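Arylmalonate decarboxylase (PDB 3IXL) catalyses the enantioselective decarboxylation of 2-aryl-2-methylmalonates, giving 2-arylpropionates and carbon dioxide. Local coordinates at residues A[43-55]-A[76-89]. The protein carries 2 engineered substitutions. Residues are numbered along the deposited sequence; the frame is centred on the assembly and turned at random.
Sequences VTPEGYDAVIESV and SLSFYRGAAFNAAL. With PAC (2-phenylacetic acid), chain C.
Tyr48 and Tyr80 meet edge-to-face: the CD2 edge of Tyr48 is turned to one face of the Tyr80 ring, the planes 57° and the centroids 4.7 Å apart. Tyr48 CB rests over that same face, a CH-pi contact 3.7 Å from the Tyr80 ring centroid, while Arg81 CG covers the opposite one. Tyr80, its CG between backbone N and carbonyl carbon (chi1 81°), lies against Tyr48 and donates from OH to Asp49 OD1 at 2.8 Å, nearly along the C-O axis. The same oxygen forms a salt bridge to Arg81 NH2 (3.3 Å), and the Tyr80 hydroxyl sits over the centre of one guanidinium face. Toward Val55, Ile52 pushes CD1 against Leu77 CD1 (3.7 Å) and Leu89 CD2, and meets the Phe85 ring at its edge. The contact joins helix 45-51 to helices 75-79 and 83-97, which follow strand 67-72. At the pocket end, Tyr48 OH comes within 2.6 Å of Ser76 OG. Ser76 gives two hydrogen bonds to O2 of the bound 2-phenylacetic acid, from N (2.8 Å) and OG (2.7 Å). Tyr48 is thus a second-shell neighbour of the ligand's acid group, consistent with a part in positioning the Ser76 hydroxyl.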
ATOM      1  N   VAL A  43      -3.231   1.059 -14.316  1.00  8.74           N
ATOM      2  CA  VAL A  43      -3.688   0.468 -13.067  1.00  8.34           C
ATOM      3  C   VAL A  43      -5.024  -0.222 -13.367  1.00  8.48           C
ATOM      4  O   VAL A  43      -6.092   0.243 -12.992  1.00  8.16           O
ATOM      5  CB  VAL A  43      -3.758   1.536 -11.933  1.00  8.36           C
ATOM      6  CG1 VAL A  43      -4.083   0.891 -10.602  1.00  9.11           C
ATOM      7  CG2 VAL A  43      -2.429   2.321 -11.853  1.00  8.77           C
ATOM      8  N   THR A  44      -4.927  -1.331 -14.099  1.00  8.60           N
ATOM      9  CA  THR A  44      -6.068  -2.135 -14.513  1.00  9.25           C
ATOM     10  C   THR A  44      -5.591  -3.587 -14.539  1.00  9.31           C
ATOM     11  O   THR A  44      -4.396  -3.828 -14.711  1.00  9.04           O
ATOM     12  CB  THR A  44      -6.541  -1.796 -15.957  1.00  9.36           C
ATOM     13  OG1 THR A  44      -5.488  -2.060 -16.881  1.00  9.69           O
ATOM     14  CG2 THR A  44      -6.994  -0.346 -16.107  1.00 10.41           C
ATOM     15  N   PRO A  45      -6.523  -4.556 -14.404  1.00 10.18           N
ATOM     16  CA  PRO A  45      -6.172  -5.975 -14.575  1.00 10.61           C
ATOM     17  C   PRO A  45      -5.388  -6.293 -15.853  1.00 11.29           C
ATOM     18  O   PRO A  45      -4.423  -7.059 -15.798  1.00 11.74           O
ATOM     19  CB  PRO A  45      -7.539  -6.669 -14.547  1.00 10.73           C
ATOM     20  CG  PRO A  45      -8.343  -5.788 -13.627  1.00 11.51           C
ATOM     21  CD  PRO A  45      -7.931  -4.393 -13.990  1.00 10.21           C
ATOM     22  N   GLU A  46      -5.769  -5.695 -16.978  1.00 11.92           N
ATOM     23  CA  GLU A  46      -5.012  -5.878 -18.220  1.00 12.57           C
ATOM     24  C   GLU A  46      -3.570  -5.407 -18.045  1.00 11.77           C
ATOM     25  O   GLU A  46      -2.628  -6.065 -18.512  1.00 12.15           O
ATOM     26  CB  GLU A  46      -5.695  -5.164 -19.393  1.00 13.75           C
ATOM     27  CG  GLU A  46      -7.193  -5.456 -19.509  1.00 18.81           C
ATOM     28  CD  GLU A  46      -8.062  -4.417 -18.799  1.00 22.33           C
ATOM     29  OE1 GLU A  46      -8.429  -4.622 -17.612  1.00 21.57           O
ATOM     30  OE2 GLU A  46      -8.375  -3.387 -19.441  1.00 26.56           O
ATOM     31  N   GLY A  47      -3.389  -4.283 -17.353  1.00 10.77           N
ATOM     32  CA  GLY A  47      -2.051  -3.795 -17.050  1.00 10.15           C
ATOM     33  C   GLY A  47      -1.300  -4.742 -16.127  1.00  9.56           C
ATOM     34  O   GLY A  47      -0.131  -5.059 -16.368  1.00  9.96           O
ATOM     35  N   TYR A  48      -1.966  -5.204 -15.073  1.00  8.89           N
ATOM     36  CA  TYR A  48      -1.320  -6.116 -14.128  1.00  8.87           C
ATOM     37  C   TYR A  48      -0.845  -7.386 -14.821  1.00  9.23           C
ATOM     38  O   TYR A  48       0.266  -7.854 -14.569  1.00  9.37           O
ATOM     39  CB  TYR A  48      -2.246  -6.499 -12.967  1.00  8.65           C
ATOM     40  CG  TYR A  48      -2.948  -5.341 -12.295  1.00  8.41           C
ATOM     41  CD1 TYR A  48      -2.300  -4.121 -12.075  1.00  7.55           C
ATOM     42  CD2 TYR A  48      -4.270  -5.476 -11.876  1.00  8.91           C
ATOM     43  CE1 TYR A  48      -2.976  -3.055 -11.466  1.00  7.78           C
ATOM     44  CE2 TYR A  48      -4.951  -4.427 -11.284  1.00  8.61           C
ATOM     45  CZ  TYR A  48      -4.301  -3.219 -11.087  1.00  8.62           C
ATOM     46  OH  TYR A  48      -4.998  -2.188 -10.499  1.00  9.56           O
ATOM     47  N   ASP A  49      -1.687  -7.936 -15.696  1.00  9.33           N
ATOM     48  CA  ASP A  49      -1.358  -9.193 -16.357  1.00  9.85           C
ATOM     49  C   ASP A  49      -0.050  -9.083 -17.149  1.00  9.86           C
ATOM     50  O   ASP A  49       0.673 -10.074 -17.288  1.00 10.11           O
ATOM     51  CB  ASP A  49      -2.499  -9.620 -17.278  1.00  9.99           C
ATOM     52  CG  ASP A  49      -3.676 -10.229 -16.529  1.00 11.04           C
ATOM     53  OD1 ASP A  49      -3.597 -10.477 -15.302  1.00 12.62           O
ATOM     54  OD2 ASP A  49      -4.703 -10.471 -17.199  1.00 12.75           O
ATOM     55  N   ALA A  50       0.255  -7.885 -17.647  1.00 10.24           N
ATOM     56  CA  ALA A  50       1.451  -7.680 -18.472  1.00 10.49           C
ATOM     57  C   ALA A  50       2.769  -7.624 -17.690  1.00 10.74           C
ATOM     58  O   ALA A  50       3.843  -7.754 -18.281  1.00 11.38           O
ATOM     59  CB  ALA A  50       1.304  -6.444 -19.342  1.00 10.77           C
ATOM     60  N   VAL A  51       2.697  -7.421 -16.374  1.00  9.77           N
ATOM     61  CA  VAL A  51       3.917  -7.319 -15.557  1.00  9.94           C
ATOM     62  C   VAL A  51       3.985  -8.291 -14.382  1.00  9.52           C
ATOM     63  O   VAL A  51       5.060  -8.477 -13.801  1.00  9.03           O
ATOM     64  CB  VAL A  51       4.167  -5.877 -15.020  1.00  9.77           C
ATOM     65  CG1 VAL A  51       4.387  -4.909 -16.169  1.00 10.97           C
ATOM     66  CG2 VAL A  51       3.040  -5.418 -14.086  1.00 11.00           C
ATOM     67  N   ILE A  52       2.852  -8.896 -14.016  1.00  8.74           N
ATOM     68  CA  ILE A  52       2.790  -9.689 -12.785  1.00  9.51           C
ATOM     69  C   ILE A  52       3.811 -10.833 -12.774  1.00  9.79           C
ATOM     70  O   ILE A  52       4.345 -11.188 -11.726  1.00  9.99           O
ATOM     71  CB  ILE A  52       1.350 -10.210 -12.503  1.00  9.63           C
ATOM     72  CG1 ILE A  52       1.245 -10.889 -11.131  1.00  9.86           C
ATOM     73  CG2 ILE A  52       0.907 -11.191 -13.585  1.00 10.00           C
ATOM     74  CD1 ILE A  52       1.414  -9.955  -9.947  1.00 10.85           C
ATOM     75  N   GLU A  53       4.091 -11.387 -13.950  1.00 10.66           N
ATOM     76  CA  GLU A  53       4.992 -12.530 -14.047  1.00 11.33           C
ATOM     77  C   GLU A  53       6.445 -12.174 -13.768  1.00 11.23           C
ATOM     78  O   GLU A  53       7.257 -13.066 -13.505  1.00 12.29           O
ATOM     79  CB  GLU A  53       4.878 -13.172 -15.425  1.00 11.55           C
ATOM     80  CG  GLU A  53       3.488 -13.729 -15.692  1.00 13.90           C
ATOM     81  CD  GLU A  53       3.255 -14.065 -17.148  1.00 16.52           C
ATOM     82  OE1 GLU A  53       2.793 -15.191 -17.410  1.00 18.94           O
ATOM     83  OE2 GLU A  53       3.524 -13.218 -18.024  1.00 17.67           O
ATOM     84  N   SER A  54       6.770 -10.886 -13.829  1.00 10.50           N
ATOM     85  CA  SER A  54       8.138 -10.425 -13.608  1.00 10.73           C
ATOM     86  C   SER A  54       8.469 -10.136 -12.151  1.00 10.21           C
ATOM     87  O   SER A  54       9.617  -9.878 -11.825  1.00 10.01           O
ATOM     88  CB  SER A  54       8.432  -9.188 -14.454  1.00 10.63           C
ATOM     89  OG  SER A  54       7.706  -8.053 -13.996  1.00 12.79           O
ATOM     90  N   VAL A  55       7.460 -10.164 -11.287  1.00 10.04           N
ATOM     91  CA  VAL A  55       7.662  -9.830  -9.882  1.00  9.68           C
ATOM     92  C   VAL A  55       8.773 -10.665  -9.242  1.00 10.22           C
ATOM     93  O   VAL A  55       9.657 -10.120  -8.583  1.00 10.23           O
ATOM     94  CB  VAL A  55       6.343  -9.911  -9.087  1.00  9.71           C
ATOM     95  CG1 VAL A  55       6.612  -9.858  -7.574  1.00  8.86           C
ATOM     96  CG2 VAL A  55       5.419  -8.771  -9.512  1.00  9.69           C
ATOM     97  N   SER A  76      -2.976  -3.029  -5.717  1.00  6.26           N
ATOM     98  CA  SER A  76      -3.854  -3.706  -6.662  1.00  6.68           C
ATOM     99  C   SER A  76      -3.189  -4.869  -7.403  1.00  7.21           C
ATOM    100  O   SER A  76      -3.836  -5.878  -7.676  1.00  7.16           O
ATOM    101  CB  SER A  76      -4.543  -2.707  -7.602  1.00  7.20           C
ATOM    102  OG  SER A  76      -3.600  -1.917  -8.298  1.00  8.04           O
ATOM    103  N   LEU A  77      -1.898  -4.749  -7.694  1.00  7.81           N
ATOM    104  CA  LEU A  77      -1.169  -5.856  -8.313  1.00  8.44           C
ATOM    105  C   LEU A  77      -1.200  -7.076  -7.402  1.00  8.29           C
ATOM    106  O   LEU A  77      -1.182  -8.218  -7.878  1.00  9.09           O
ATOM    107  CB  LEU A  77       0.278  -5.438  -8.574  1.00  9.49           C
ATOM    108  CG  LEU A  77       1.220  -6.109  -9.546  1.00 13.36           C
ATOM    109  CD1 LEU A  77       0.553  -6.457 -10.858  1.00 12.82           C
ATOM    110  CD2 LEU A  77       2.291  -5.080  -9.794  1.00 14.39           C
ATOM    111  N   SER A  78      -1.251  -6.834  -6.088  1.00  7.63           N
ATOM    112  CA  SER A  78      -1.268  -7.917  -5.112  1.00  7.35           C
ATOM    113  C   SER A  78      -2.659  -8.392  -4.654  1.00  7.16           C
ATOM    114  O   SER A  78      -2.770  -9.518  -4.174  1.00  7.54           O
ATOM    115  CB  SER A  78      -0.339  -7.622  -3.924  1.00  7.95           C
ATOM    116  OG  SER A  78      -0.633  -6.389  -3.282  1.00  6.78           O
ATOM    117  N   PHE A  79      -3.706  -7.584  -4.850  1.00  6.66           N
ATOM    118  CA  PHE A  79      -5.066  -8.020  -4.478  1.00  6.53           C
ATOM    119  C   PHE A  79      -5.991  -8.414  -5.632  1.00  6.49           C
ATOM    120  O   PHE A  79      -7.058  -8.988  -5.375  1.00  6.94           O
ATOM    121  CB  PHE A  79      -5.774  -7.050  -3.487  1.00  6.52           C
ATOM    122  CG  PHE A  79      -6.233  -5.721  -4.087  1.00  6.24           C
ATOM    123  CD1 PHE A  79      -7.188  -5.667  -5.115  1.00  6.17           C
ATOM    124  CD2 PHE A  79      -5.747  -4.525  -3.572  1.00  6.05           C
ATOM    125  CE1 PHE A  79      -7.601  -4.447  -5.648  1.00  6.92           C
ATOM    126  CE2 PHE A  79      -6.160  -3.295  -4.081  1.00  6.24           C
ATOM    127  CZ  PHE A  79      -7.089  -3.251  -5.120  1.00  6.58           C
ATOM    128  N   TYR A  80      -5.614  -8.117  -6.879  1.00  6.90           N
ATOM    129  CA  TYR A  80      -6.597  -8.225  -7.970  1.00  7.35           C
ATOM    130  C   TYR A  80      -7.099  -9.628  -8.267  1.00  7.95           C
ATOM    131  O   TYR A  80      -8.125  -9.791  -8.928  1.00  8.41           O
ATOM    132  CB  TYR A  80      -6.140  -7.540  -9.257  1.00  7.56           C
ATOM    133  CG  TYR A  80      -5.170  -8.290 -10.162  1.00  7.48           C
ATOM    134  CD1 TYR A  80      -3.836  -8.493  -9.791  1.00  8.88           C
ATOM    135  CD2 TYR A  80      -5.565  -8.715 -11.436  1.00  7.86           C
ATOM    136  CE1 TYR A  80      -2.944  -9.132 -10.645  1.00  8.50           C
ATOM    137  CE2 TYR A  80      -4.673  -9.340 -12.303  1.00  9.17           C
ATOM    138  CZ  TYR A  80      -3.364  -9.553 -11.898  1.00  8.08           C
ATOM    139  OH  TYR A  80      -2.466 -10.161 -12.758  1.00  9.93           O
ATOM    140  N   ARG A  81      -6.357 -10.630  -7.801  1.00  8.29           N
ATOM    141  CA  ARG A  81      -6.715 -12.027  -8.032  1.00  9.27           C
ATOM    142  C   ARG A  81      -7.252 -12.685  -6.771  1.00  9.49           C
ATOM    143  O   ARG A  81      -7.544 -13.883  -6.776  1.00 10.85           O
ATOM    144  CB  ARG A  81      -5.506 -12.787  -8.568  1.00  9.84           C
ATOM    145  CG  ARG A  81      -5.205 -12.467 -10.020  1.00  9.31           C
ATOM    146  CD  ARG A  81      -3.931 -13.148 -10.482  1.00 11.82           C
ATOM    147  NE  ARG A  81      -3.760 -13.073 -11.928  1.00 12.16           N
ATOM    148  CZ  ARG A  81      -2.632 -13.359 -12.568  1.00 12.81           C
ATOM    149  NH1 ARG A  81      -1.543 -13.733 -11.893  1.00 12.70           N
ATOM    150  NH2 ARG A  81      -2.589 -13.258 -13.889  1.00 13.79           N
ATOM    151  N   GLY A  82      -7.389 -11.919  -5.697  1.00  9.06           N
ATOM    152  CA  GLY A  82      -7.915 -12.451  -4.442  1.00  8.85           C
ATOM    153  C   GLY A  82      -6.832 -12.738  -3.418  1.00  8.88           C
ATOM    154  O   GLY A  82      -5.624 -12.606  -3.706  1.00  8.45           O
ATOM    155  N   ALA A  83      -7.270 -13.138  -2.226  1.00  8.89           N
ATOM    156  CA  ALA A  83      -6.370 -13.344  -1.089  1.00  8.48           C
ATOM    157  C   ALA A  83      -5.375 -14.486  -1.265  1.00  8.77           C
ATOM    158  O   ALA A  83      -4.208 -14.359  -0.866  1.00  8.73           O
ATOM    159  CB  ALA A  83      -7.174 -13.541   0.195  1.00  9.46           C
ATOM    160  N   ALA A  84      -5.826 -15.600  -1.836  1.00  8.36           N
ATOM    161  CA  ALA A  84      -4.936 -16.743  -2.034  1.00  8.31           C
ATOM    162  C   ALA A  84      -3.745 -16.360  -2.914  1.00  8.08           C
ATOM    163  O   ALA A  84      -2.613 -16.775  -2.638  1.00  8.68           O
ATOM    164  CB  ALA A  84      -5.671 -17.931  -2.640  1.00  8.88           C
ATOM    165  N   PHE A  85      -3.983 -15.577  -3.964  1.00  7.76           N
ATOM    166  CA  PHE A  85      -2.874 -15.199  -4.850  1.00  7.44           C
ATOM    167  C   PHE A  85      -1.890 -14.257  -4.157  1.00  7.33           C
ATOM    168  O   PHE A  85      -0.687 -14.373  -4.344  1.00  7.69           O
ATOM    169  CB  PHE A  85      -3.349 -14.593  -6.174  1.00  7.81           C
ATOM    170  CG  PHE A  85      -2.223 -14.125  -7.056  1.00  7.34           C
ATOM    171  CD1 PHE A  85      -1.429 -15.040  -7.731  1.00  8.99           C
ATOM    172  CD2 PHE A  85      -1.941 -12.768  -7.181  1.00  8.84           C
ATOM    173  CE1 PHE A  85      -0.379 -14.614  -8.530  1.00  9.18           C
ATOM    174  CE2 PHE A  85      -0.896 -12.330  -7.982  1.00  9.37           C
ATOM    175  CZ  PHE A  85      -0.103 -13.258  -8.652  1.00  9.15           C
ATOM    176  N   ASN A  86      -2.397 -13.324  -3.361  1.00  6.88           N
ATOM    177  CA  ASN A  86      -1.515 -12.481  -2.562  1.00  6.97           C
ATOM    178  C   ASN A  86      -0.564 -13.344  -1.734  1.00  7.57           C
ATOM    179  O   ASN A  86       0.652 -13.123  -1.728  1.00  7.50           O
ATOM    180  CB  ASN A  86      -2.334 -11.540  -1.673  1.00  6.72           C
ATOM    181  CG  ASN A  86      -1.461 -10.622  -0.844  1.00  7.59           C
ATOM    182  OD1 ASN A  86      -0.578  -9.935  -1.376  1.00  7.57           O
ATOM    183  ND2 ASN A  86      -1.695 -10.603   0.457  1.00  8.87           N
ATOM    184  N   ALA A  87      -1.111 -14.362  -1.078  1.00  7.75           N
ATOM    185  CA  ALA A  87      -0.299 -15.255  -0.251  1.00  8.64           C
ATOM    186  C   ALA A  87       0.676 -16.083  -1.100  1.00  9.06           C
ATOM    187  O   ALA A  87       1.847 -16.221  -0.735  1.00  9.70           O
ATOM    188  CB  ALA A  87      -1.202 -16.168   0.577  1.00  8.89           C
ATOM    189  N   ALA A  88       0.195 -16.620  -2.227  1.00  8.54           N
ATOM    190  CA  ALA A  88       1.018 -17.481  -3.082  1.00  8.49           C
ATOM    191  C   ALA A  88       2.159 -16.711  -3.732  1.00  8.44           C
ATOM    192  O   ALA A  88       3.276 -17.220  -3.865  1.00  8.74           O
ATOM    193  CB  ALA A  88       0.169 -18.161  -4.142  1.00  8.87           C
ATOM    194  N   LEU A  89       1.871 -15.482  -4.143  1.00  8.24           N
ATOM    195  CA  LEU A  89       2.897 -14.621  -4.715  1.00  8.88           C
ATOM    196  C   LEU A  89       3.981 -14.315  -3.683  1.00  8.76           C
ATOM    197  O   LEU A  89       5.173 -14.344  -4.011  1.00  8.36           O
ATOM    198  CB  LEU A  89       2.277 -13.328  -5.256  1.00  9.51           C
ATOM    199  CG  LEU A  89       3.251 -12.358  -5.924  1.00 10.57           C
ATOM    200  CD1 LEU A  89       3.933 -13.002  -7.121  1.00 11.74           C
ATOM    201  CD2 LEU A  89       2.514 -11.094  -6.346  1.00 10.58           C
TER
HETATM  202  C1  PAC C5000      -1.829   0.433  -6.238  1.00  7.51           C
HETATM  203  C2  PAC C5000      -1.338   1.024  -7.547  1.00 10.86           C
HETATM  204  C1' PAC C5000      -0.054   1.827  -7.604  1.00 10.30           C
HETATM  205  C2' PAC C5000       0.013   2.795  -8.610  1.00 11.27           C
HETATM  206  C3' PAC C5000       1.150   3.587  -8.767  1.00 11.25           C
HETATM  207  C4' PAC C5000       2.235   3.405  -7.915  1.00 10.46           C
HETATM  208  C5' PAC C5000       2.176   2.441  -6.902  1.00 11.27           C
HETATM  209  C6' PAC C5000       1.039   1.641  -6.745  1.00  9.88           C
HETATM  210  O1  PAC C5000      -1.236   0.612  -5.137  1.00  6.87           O
HETATM  211  O2  PAC C5000      -2.886  -0.254  -6.328  1.00  8.56           O